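Local coordinates for uncharacterized protein (Bacteroides ovatus, PDB 4ORL) that is of unknown function but belongs to the DUF4783 family and probably has the cone-shaped helix-and-sheet fold of the NTF2 clan, at residues G76-T81 with F85-F90; V8-K13 with S17-K22; A46-F51 with H101-D106. One frame throughout, in Å; residues are numbered along the deposited sequence. Where two conformers were deposited one is given.

Contact 1: residues G76-T81 with F85-F90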
loop_
_atom_site.group_PDB
_atom_site.type_symbol
_atom_site.label_atom_id
_atom_site.label_comp_id
_atom_site.label_asym_id
_atom_site.label_seq_id
_atom_site.Cartn_x
_atom_site.Cartn_y
_atom_site.Cartn_z
ATOM N N GLY A 76 5.158 1.159 6.747
ATOM C CA GLY A 76 4.775 2.300 7.567
ATOM C C GLY A 76 3.595 2.010 8.443
ATOM O O GLY A 76 3.036 0.928 8.400
ATOM N N THR A 77 3.210 2.992 9.245
ATOM C CA THR A 77 2.061 2.861 10.138
ATOM C C THR A 77 1.002 3.861 9.765
ATOM O O THR A 77 1.268 5.089 9.684
ATOM C CB THR A 77 2.442 3.055 11.602
ATOM O OG1 THR A 77 3.491 2.137 11.934
ATOM C CG2 THR A 77 1.251 2.810 12.542
ATOM N N LEU A 78 -0.179 3.353 9.532
ATOM C CA LEU A 78 -1.335 4.108 9.184
ATOM C C LEU A 78 -2.165 4.368 10.437
ATOM O O LEU A 78 -2.571 3.407 11.094
ATOM C CB LEU A 78 -2.139 3.292 8.192
ATOM C CG LEU A 78 -3.209 3.940 7.412
ATOM C CD1 LEU A 78 -2.649 4.898 6.356
ATOM C CD2 LEU A 78 -4.061 2.866 6.761
ATOM N N ALA A 79 -2.381 5.615 10.803
ATOM C CA ALA A 79 -3.236 5.985 11.899
ATOM C C ALA A 79 -4.643 6.238 11.364
ATOM O O ALA A 79 -4.829 6.978 10.374
ATOM C CB ALA A 79 -2.705 7.239 12.575
ATOM N N THR A 80 -5.629 5.610 12.001
ATOM C CA THR A 80 -7.033 5.698 11.582
ATOM C C THR A 80 -7.965 5.877 12.759
ATOM O O THR A 80 -7.570 5.695 13.913
ATOM C CB THR A 80 -7.479 4.425 10.797
ATOM O OG1 THR A 80 -7.835 3.372 11.700
ATOM C CG2 THR A 80 -6.394 3.938 9.862
ATOM N N THR A 81 -9.236 6.144 12.450
ATOM C CA THR A 81 -10.290 6.243 13.474
ATOM C C THR A 81 -10.430 4.946 14.275
ATOM O O THR A 81 -10.892 4.975 15.434
ATOM C CB THR A 81 -11.664 6.606 12.847
ATOM O OG1 THR A 81 -12.013 5.650 11.836
ATOM C CG2 THR A 81 -11.637 7.989 12.248
ATOM N N PHE A 85 -2.589 0.568 11.845
ATOM C CA PHE A 85 -2.325 -0.584 11.008
ATOM C C PHE A 85 -0.916 -0.482 10.471
ATOM O O PHE A 85 -0.523 0.581 9.993
ATOM C CB PHE A 85 -3.278 -0.623 9.814
ATOM C CG PHE A 85 -4.712 -0.831 10.162
ATOM C CD1 PHE A 85 -5.510 0.200 10.573
ATOM C CD2 PHE A 85 -5.284 -2.110 10.071
ATOM C CE1 PHE A 85 -6.830 0.002 10.859
ATOM C CE2 PHE A 85 -6.594 -2.298 10.376
ATOM C CZ PHE A 85 -7.371 -1.243 10.758
ATOM N N ARG A 86 -0.180 -1.588 10.437
ATOM C CA ARG A 86 1.099 -1.602 9.728
ATOM C C ARG A 86 0.834 -1.946 8.273
ATOM O O ARG A 86 0.028 -2.855 7.954
ATOM C CB ARG A 86 2.149 -2.563 10.333
ATOM C CG ARG A 86 3.585 -2.249 9.822
ATOM C CD ARG A 86 4.632 -3.273 10.244
ATOM N NE ARG A 86 4.671 -3.438 11.682
ATOM C CZ ARG A 86 4.075 -4.431 12.334
ATOM N NH1 ARG A 86 3.416 -5.361 11.668
ATOM N NH2 ARG A 86 4.140 -4.484 13.645
ATOM N N VAL A 87 1.461 -1.172 7.387
ATOM C CA VAL A 87 1.320 -1.348 5.942
ATOM C C VAL A 87 2.664 -1.735 5.388
ATOM O O VAL A 87 3.658 -1.084 5.688
ATOM C CB VAL A 87 0.906 -0.035 5.288
ATOM C CG1 VAL A 87 0.896 -0.154 3.763
ATOM C CG2 VAL A 87 -0.452 0.415 5.810
ATOM N N ASN A 88 2.688 -2.831 4.630
ATOM C CA ASN A 88 3.898 -3.338 3.970
ATOM C C ASN A 88 3.612 -3.454 2.483
ATOM O O ASN A 88 2.841 -4.313 2.071
ATOM C CB ASN A 88 4.283 -4.726 4.518
ATOM C CG ASN A 88 4.462 -4.741 6.018
ATOM O OD1 ASN A 88 5.591 -4.708 6.516
ATOM N ND2 ASN A 88 3.350 -4.838 6.753
ATOM N N CYS A 89 4.197 -2.535 1.692
ATOM C CA CYS A 89 4.008 -2.527 0.228
ATOM C C CYS A 89 5.224 -3.000 -0.462
ATOM O O CYS A 89 6.340 -2.508 -0.209
ATOM C CB CYS A 89 3.747 -1.139 -0.298
ATOM S SG CYS A 89 2.139 -0.517 0.045
ATOM N N PHE A 90 5.031 -3.952 -1.378
ATOM C CA PHE A 90 6.120 -4.513 -2.174
ATOM C C PHE A 90 5.915 -4.159 -3.640
ATOM O O PHE A 90 4.828 -4.323 -4.188
ATOM C CB PHE A 90 6.181 -6.013 -1.987
ATOM C CG PHE A 90 6.357 -6.417 -0.570
ATOM C CD1 PHE A 90 7.619 -6.475 -0.011
ATOM C CD2 PHE A 90 5.247 -6.633 0.249
ATOM C CE1 PHE A 90 7.790 -6.799 1.320
ATOM C CE2 PHE A 90 5.412 -6.969 1.568
ATOM C CZ PHE A 90 6.695 -7.075 2.098
#
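Gly-76 and Leu-78 pair with Val-87 and Phe-85 in an antiparallel beta hairpin, formed by strands 71-80 and 83-94 of the curved mixed sheet. Gly-76 with Val-87 and Leu-78 with Phe-85 are hydrogen-bonded pairs. Thr-77 with Arg-86, between them, is a non-hydrogen-bonded pair. Val-87 N bonds to Gly-76 O at 2.8 Å. Leu-78 N bonds to Phe-85 O, also at 2.8 Å. The return bonds, Gly-76 N to Val-87 O and Phe-85 N to Leu-78 O, are both 2.9 Å. Thr-77 CA and Arg-86 CA add CA-H...O contacts, to Phe-85 O and Gly-76 O respectively.

Leu-78, Phe-85 and Val-87 project from one face of the sheet. Leu-78 CB lies 4.1 Å from Val-87 CG2. Thr-80 crosses the Phe-85 side chain at about a right angle, and its OG1 comes in at the ring edge, 3.6 Å from CE1. Its chi1 of 82° puts OG1 between the backbone N and the carbonyl carbon. From there OG1 also bonds to Asn-82 N and Gly-83 O, where the chain turns into strand 83-94. On the other face, the Thr-77 hydroxyl pairs with Asn-63.

Strand 57-68 flanks the hairpin on one side and strand 97-108 on the other. Helix 6-14 packs over Val-87 through Phe-12, and Phe-51 of helix 41-54 meets the Phe-85 ring edge-to-face.

Contact 2: residues V8-K13 with S17-K22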
loop_
_atom_site.group_PDB
_atom_site.type_symbol
_atom_site.label_atom_id
_atom_site.label_comp_id
_atom_site.label_asym_id
_atom_site.label_seq_id
_atom_site.Cartn_x
_atom_site.Cartn_y
_atom_site.Cartn_z
ATOM N N VAL A 8 3.129 7.137 -3.649
ATOM C CA VAL A 8 2.632 5.992 -2.896
ATOM C C VAL A 8 2.445 6.395 -1.434
ATOM O O VAL A 8 1.420 6.105 -0.810
ATOM C CB VAL A 8 3.600 4.813 -2.996
ATOM C CG1 VAL A 8 3.223 3.727 -2.008
ATOM C CG2 VAL A 8 3.603 4.266 -4.410
ATOM N N ILE A 9 3.445 7.071 -0.899
ATOM C CA ILE A 9 3.401 7.514 0.464
ATOM C C ILE A 9 2.273 8.539 0.668
ATOM O O ILE A 9 1.489 8.439 1.615
ATOM C CB ILE A 9 4.772 8.081 0.895
ATOM C CG1 ILE A 9 5.832 6.956 0.924
ATOM C CG2 ILE A 9 4.643 8.760 2.244
ATOM C CD1 ILE A 9 7.243 7.463 0.813
ATOM N N THR A 10 2.165 9.494 -0.246
ATOM C CA THR A 10 1.102 10.493 -0.181
ATOM C C THR A 10 -0.282 9.843 -0.261
ATOM O O THR A 10 -1.201 10.242 0.459
ATOM C CB THR A 10 1.289 11.552 -1.286
ATOM O OG1 THR A 10 2.527 12.240 -1.069
ATOM C CG2 THR A 10 0.144 12.582 -1.306
ATOM N N ALA A 11 -0.427 8.811 -1.100
ATOM C CA ALA A 11 -1.712 8.096 -1.211
ATOM C C ALA A 11 -2.136 7.501 0.129
ATOM O O ALA A 11 -3.286 7.588 0.522
ATOM C CB ALA A 11 -1.636 7.010 -2.259
ATOM N N PHE A 12 -1.200 6.899 0.838
ATOM C CA PHE A 12 -1.517 6.365 2.143
ATOM C C PHE A 12 -1.799 7.436 3.170
ATOM O O PHE A 12 -2.767 7.330 3.923
ATOM C CB PHE A 12 -0.433 5.401 2.642
ATOM C CG PHE A 12 -0.533 4.040 2.026
ATOM C CD1 PHE A 12 -1.509 3.147 2.439
ATOM C CD2 PHE A 12 0.375 3.636 1.101
ATOM C CE1 PHE A 12 -1.603 1.884 1.848
ATOM C CE2 PHE A 12 0.267 2.375 0.507
ATOM C CZ PHE A 12 -0.717 1.536 0.879
ATOM N N LYS A 13 -1.029 8.525 3.141
ATOM C CA LYS A 13 -1.284 9.647 4.061
ATOM C C LYS A 13 -2.687 10.201 3.893
ATOM O O LYS A 13 -3.306 10.626 4.872
ATOM C CB LYS A 13 -0.271 10.788 3.828
ATOM C CG LYS A 13 1.142 10.484 4.271
ATOM C CD LYS A 13 2.122 11.617 3.982
ATOM C CE LYS A 13 3.455 11.336 4.651
ATOM N NZ LYS A 13 3.401 11.564 6.126
ATOM N N SER A 17 -7.420 5.800 -2.434
ATOM C CA SER A 17 -7.328 4.653 -3.318
ATOM C C SER A 17 -7.077 5.077 -4.764
ATOM O O SER A 17 -6.363 4.395 -5.490
ATOM C CB SER A 17 -8.606 3.818 -3.248
ATOM O OG SER A 17 -9.712 4.542 -3.754
ATOM N N GLN A 18 -7.653 6.196 -5.179
ATOM C CA GLN A 18 -7.438 6.660 -6.538
ATOM C C GLN A 18 -5.983 7.077 -6.791
ATOM O O GLN A 18 -5.422 6.743 -7.820
ATOM C CB GLN A 18 -8.435 7.751 -6.917
ATOM C CG GLN A 18 -9.768 7.162 -7.378
ATOM C CD GLN A 18 -9.615 6.225 -8.584
ATOM O OE1 GLN A 18 -9.903 5.030 -8.500
ATOM N NE2 GLN A 18 -9.102 6.759 -9.685
ATOM N N GLU A 19 -5.349 7.710 -5.805
ATOM C CA GLU A 19 -3.933 8.071 -5.952
ATOM C C GLU A 19 -3.092 6.820 -5.956
ATOM O O GLU A 19 -2.157 6.704 -6.728
ATOM C CB GLU A 19 -3.472 9.019 -4.846
ATOM C CG GLU A 19 -3.966 10.448 -5.031
ATOM C CD GLU A 19 -3.472 11.428 -3.983
ATOM O OE1 GLU A 19 -2.539 11.102 -3.231
ATOM O OE2 GLU A 19 -4.033 12.544 -3.903
ATOM N N LEU A 20 -3.445 5.876 -5.089
ATOM C CA LEU A 20 -2.679 4.630 -4.939
ATOM C C LEU A 20 -2.736 3.797 -6.215
ATOM O O LEU A 20 -1.754 3.172 -6.600
ATOM C CB LEU A 20 -3.196 3.823 -3.754
ATOM C CG LEU A 20 -2.392 2.586 -3.296
ATOM C CD1 LEU A 20 -0.954 2.953 -2.905
ATOM C CD2 LEU A 20 -3.122 1.877 -2.169
ATOM N N SER A 21 -3.891 3.827 -6.887
ATOM C CA SER A 21 -4.126 3.024 -8.087
ATOM C C SER A 21 -3.110 3.323 -9.191
ATOM O O SER A 21 -2.723 2.427 -9.943
ATOM C CB SER A 21 -5.549 3.249 -8.595
ATOM O OG SER A 21 -5.687 4.531 -9.181
ATOM N N LYS A 22 -2.647 4.576 -9.254
ATOM C CA LYS A 22 -1.621 4.996 -10.215
ATOM C C LYS A 22 -0.352 4.114 -10.161
ATOM O O LYS A 22 0.312 3.890 -11.183
ATOM C CB LYS A 22 -1.237 6.469 -9.947
ATOM C CG LYS A 22 -0.168 7.038 -10.877
ATOM C CD LYS A 22 -0.103 8.566 -10.795
#
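Ala-11 packs against Glu-19 and Leu-20 where two short helices, 6-14 and 17-21, form a nearly antiparallel helical hairpin beside the sheet. The segment axes approach to 8.1 Å at 165°. The small side chain of Ala-11 suits this close spacing.

Most of the contact is van der Waals packing. Ala-11 CB points at the second helix and sits 3.5 Å from the backbone N of Leu-20. It also meets the CB atoms of both Glu-19 and Leu-20. Further into the core, Leu-20 uses both of its methyl groups. Its CG is anti to the backbone N (chi1 -171°), which sends the branch toward the Phe-12 ring. CD1 lies 3.7 Å from Phe-12 CE2, and CD2 lies 3.9 Å from Phe-12 CZ. The two side chains cross obliquely. Val-8 CG1 adds a looser contact with Leu-20 CD1 at 4.3 Å. Beyond the pair, Met-48 of helix 41-54 touches both Phe-12 and Leu-20, and Phe-12 also meets the Phe-60 ring.

The polar part lies on the outer side of the hairpin. Glu-19 is extended beyond CG and reaches across to the first helix. Its OE2 forms a salt bridge with Arg-14, which may hold the carboxylate in place. The other oxygen, Glu-19 OE1, rests 3.6 Å from Thr-10 CG2 and 3.7 Å from Ala-11 CA.

Contact 3: residues A46-F51 with H101-D106; sequences AAMQEF and HQIRID
Met-48 and Phe-51 of helix 41-54 pack onto Ile-103 and Ile-105 of strand 97-108. This is a helix laid on the face of a beta sheet, an alpha-plus-beta packing consistent with membership of the NTF2 clan. The segments run in nearly the same direction, with 21° between their axes. The axes come no closer than 12.1 Å, so side chains fill the layer between them.

Ile-105 is the meeting point. Its two branches go to different places. Its chi1 of -60° sets CG1 beside the backbone N and leaves CG2 anti to that N. CG2 touches the outer end of the Phe-51 ring, 3.7 Å from CZ. CD1, at the end of the other branch, stands over one face of the same ring, offset toward the rim. The Phe-51 and Ile-105 side chains come from opposite directions, one from the helix and one from the strand.

Met-48 is deposited as selenomethionine. Its CB does not point straight at the strand, but the chain bends at chi2 and chi3 and its end comes nearer. Met-48 and Ile-105 meet tip to tip, with CE 3.8 Å and SE 4.0 Å from Ile-105 CD1. Ile-105 CD1 thus touches both Met-48 and the Phe-51 ring, which lie at roughly a right angle to each other as seen from it. Leu-20 of helix 17-21 also touches Ile-103, which ties that helix to this layer.

On the other face of the strand, Arg-104 and Asp-106 form a salt bridge. Arg-104 NE gives a bond of 2.7 Å to Asp-106 OD2, which lies in the guanidinium plane and uses its syn lone pair. Back in the apolar layer, Met-48 SE lies 4.5 Å from Ile-103 CD1.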
loop_
_atom_site.group_PDB
_atom_site.type_symbol
_atom_site.label_atom_id
_atom_site.label_comp_id
_atom_site.label_asym_id
_atom_site.label_seq_id
_atom_site.Cartn_x
_atom_site.Cartn_y
_atom_site.Cartn_z
ATOM N N ALA A 46 -10.629 -1.025 -5.482
ATOM C CA ALA A 46 -11.921 -1.042 -4.798
ATOM C C ALA A 46 -11.801 -1.560 -3.358
ATOM O O ALA A 46 -12.411 -1.015 -2.441
ATOM C CB ALA A 46 -12.930 -1.888 -5.588
ATOM N N ALA A 47 -10.971 -2.584 -3.165
ATOM C CA ALA A 47 -10.721 -3.135 -1.829
ATOM C C ALA A 47 -10.040 -2.096 -0.923
ATOM O O ALA A 47 -10.401 -1.960 0.252
ATOM C CB ALA A 47 -9.869 -4.390 -1.929
HETATM N N MSE A 48 -9.082 -1.363 -1.473
HETATM C CA MSE A 48 -8.392 -0.307 -0.709
HETATM C C MSE A 48 -9.324 0.838 -0.443
HETATM O O MSE A 48 -9.275 1.444 0.627
HETATM C CB MSE A 48 -7.145 0.196 -1.420
HETATM C CG MSE A 48 -6.055 -0.863 -1.489
HETATM SE SE MSE A 48 -5.483 -1.513 0.276
HETATM C CE MSE A 48 -5.128 0.223 1.079
ATOM N N GLN A 49 -10.223 1.129 -1.376
ATOM C CA GLN A 49 -11.212 2.202 -1.170
ATOM C C GLN A 49 -12.144 1.874 0.014
ATOM O O GLN A 49 -12.484 2.753 0.813
ATOM C CB GLN A 49 -12.004 2.450 -2.454
ATOM C CG GLN A 49 -13.169 3.418 -2.325
ATOM C CD GLN A 49 -12.761 4.813 -1.910
ATOM O OE1 GLN A 49 -11.589 5.188 -1.991
ATOM N NE2 GLN A 49 -13.742 5.606 -1.457
ATOM N N GLU A 50 -12.560 0.610 0.101
ATOM C CA GLU A 50 -13.369 0.135 1.208
ATOM C C GLU A 50 -12.580 0.215 2.523
ATOM O O GLU A 50 -13.098 0.697 3.549
ATOM C CB GLU A 50 -13.836 -1.309 0.920
ATOM C CG GLU A 50 -14.419 -2.079 2.109
ATOM C CD GLU A 50 -15.523 -1.355 2.819
ATOM O OE1 GLU A 50 -16.105 -0.410 2.243
ATOM O OE2 GLU A 50 -15.819 -1.737 3.973
ATOM N N PHE A 51 -11.341 -0.260 2.496
ATOM C CA PHE A 51 -10.493 -0.211 3.672
ATOM C C PHE A 51 -10.332 1.234 4.198
ATOM O O PHE A 51 -10.455 1.467 5.390
ATOM C CB PHE A 51 -9.121 -0.822 3.396
ATOM C CG PHE A 51 -8.201 -0.746 4.565
ATOM C CD1 PHE A 51 -8.293 -1.677 5.600
ATOM C CD2 PHE A 51 -7.291 0.306 4.680
ATOM C CE1 PHE A 51 -7.475 -1.561 6.721
ATOM C CE2 PHE A 51 -6.461 0.402 5.792
ATOM C CZ PHE A 51 -6.559 -0.540 6.804
ATOM N N HIS A 101 2.885 -4.813 -6.262
ATOM C CA HIS A 101 2.336 -6.147 -6.503
ATOM C C HIS A 101 1.841 -6.849 -5.226
ATOM O O HIS A 101 1.179 -7.863 -5.322
ATOM C CB HIS A 101 3.316 -7.023 -7.271
ATOM C CG HIS A 101 4.498 -7.431 -6.488
ATOM N ND1 HIS A 101 4.537 -8.609 -5.770
ATOM C CD2 HIS A 101 5.700 -6.836 -6.307
ATOM C CE1 HIS A 101 5.706 -8.706 -5.155
ATOM N NE2 HIS A 101 6.435 -7.653 -5.478
ATOM N N GLN A 102 2.131 -6.299 -4.045
ATOM C CA GLN A 102 1.597 -6.846 -2.796
ATOM C C GLN A 102 1.439 -5.738 -1.770
ATOM O O GLN A 102 2.293 -4.870 -1.661
ATOM C CB GLN A 102 2.514 -7.942 -2.265
ATOM C CG GLN A 102 2.128 -8.489 -0.897
ATOM C CD GLN A 102 2.760 -9.824 -0.622
ATOM O OE1 GLN A 102 2.303 -10.845 -1.116
ATOM N NE2 GLN A 102 3.828 -9.825 0.160
ATOM N N ILE A 103 0.318 -5.749 -1.064
ATOM C CA ILE A 103 0.097 -4.852 0.064
ATOM C C ILE A 103 -0.379 -5.722 1.219
ATOM O O ILE A 103 -1.401 -6.384 1.104
ATOM C CB ILE A 103 -0.962 -3.788 -0.231
ATOM C CG1 ILE A 103 -0.579 -2.978 -1.474
ATOM C CG2 ILE A 103 -1.101 -2.831 0.958
ATOM C CD1 ILE A 103 -1.611 -1.964 -1.878
ATOM N N ARG A 104 0.404 -5.745 2.279
ATOM C CA ARG A 104 -0.023 -6.414 3.468
ATOM C C ARG A 104 -0.337 -5.419 4.553
ATOM O O ARG A 104 0.432 -4.484 4.822
ATOM C CB ARG A 104 0.982 -7.383 3.946
ATOM C CG ARG A 104 0.482 -8.047 5.184
ATOM C CD ARG A 104 1.364 -9.127 5.639
ATOM N NE ARG A 104 0.916 -9.516 6.957
ATOM C CZ ARG A 104 0.432 -10.717 7.265
ATOM N NH1 ARG A 104 0.455 -11.717 6.371
ATOM N NH2 ARG A 104 -0.011 -10.940 8.498
ATOM N N ILE A 105 -1.504 -5.585 5.151
ATOM C CA ILE A 105 -1.994 -4.635 6.144
ATOM C C ILE A 105 -2.387 -5.419 7.387
ATOM O O ILE A 105 -3.171 -6.371 7.306
ATOM C CB ILE A 105 -3.195 -3.835 5.627
ATOM C CG1 ILE A 105 -2.761 -3.053 4.360
ATOM C CG2 ILE A 105 -3.729 -2.885 6.698
ATOM C CD1 ILE A 105 -3.769 -2.061 3.836
ATOM N N ASP A 106 -1.795 -5.042 8.512
ATOM C CA ASP A 106 -2.039 -5.729 9.793
ATOM C C ASP A 106 -2.423 -4.732 10.874
ATOM O O ASP A 106 -1.744 -3.731 11.056
ATOM C CB ASP A 106 -0.777 -6.416 10.236
ATOM C CG ASP A 106 -0.376 -7.526 9.311
ATOM O OD1 ASP A 106 -1.119 -8.537 9.249
ATOM O OD2 ASP A 106 0.633 -7.349 8.609
#

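In the fold
Contact 1 is partly buried and joins neighbouring strands. Contacts 2 and 3 are buried, one between helices and the other between helix and sheet. Chemistry follows place. Backbone hydrogen bonds hold contact 1, while contacts 2 and 3 rest on apolar side chains; the salt bridges near them, Glu-19 with Arg-14 and Arg-104 with Asp-106, do not join their two segments. Contacts 1 and 3 share the sheet through neighbouring strands 83-94 and 97-108. The Phe-12 ring touches Val-87 and Cys-89 of contact 1, and Leu-78 of contact 1 touches Phe-51 of contact 3, so one core joins all three. The hairpin of contact 1 falls in the chain between the two segments of contact 3.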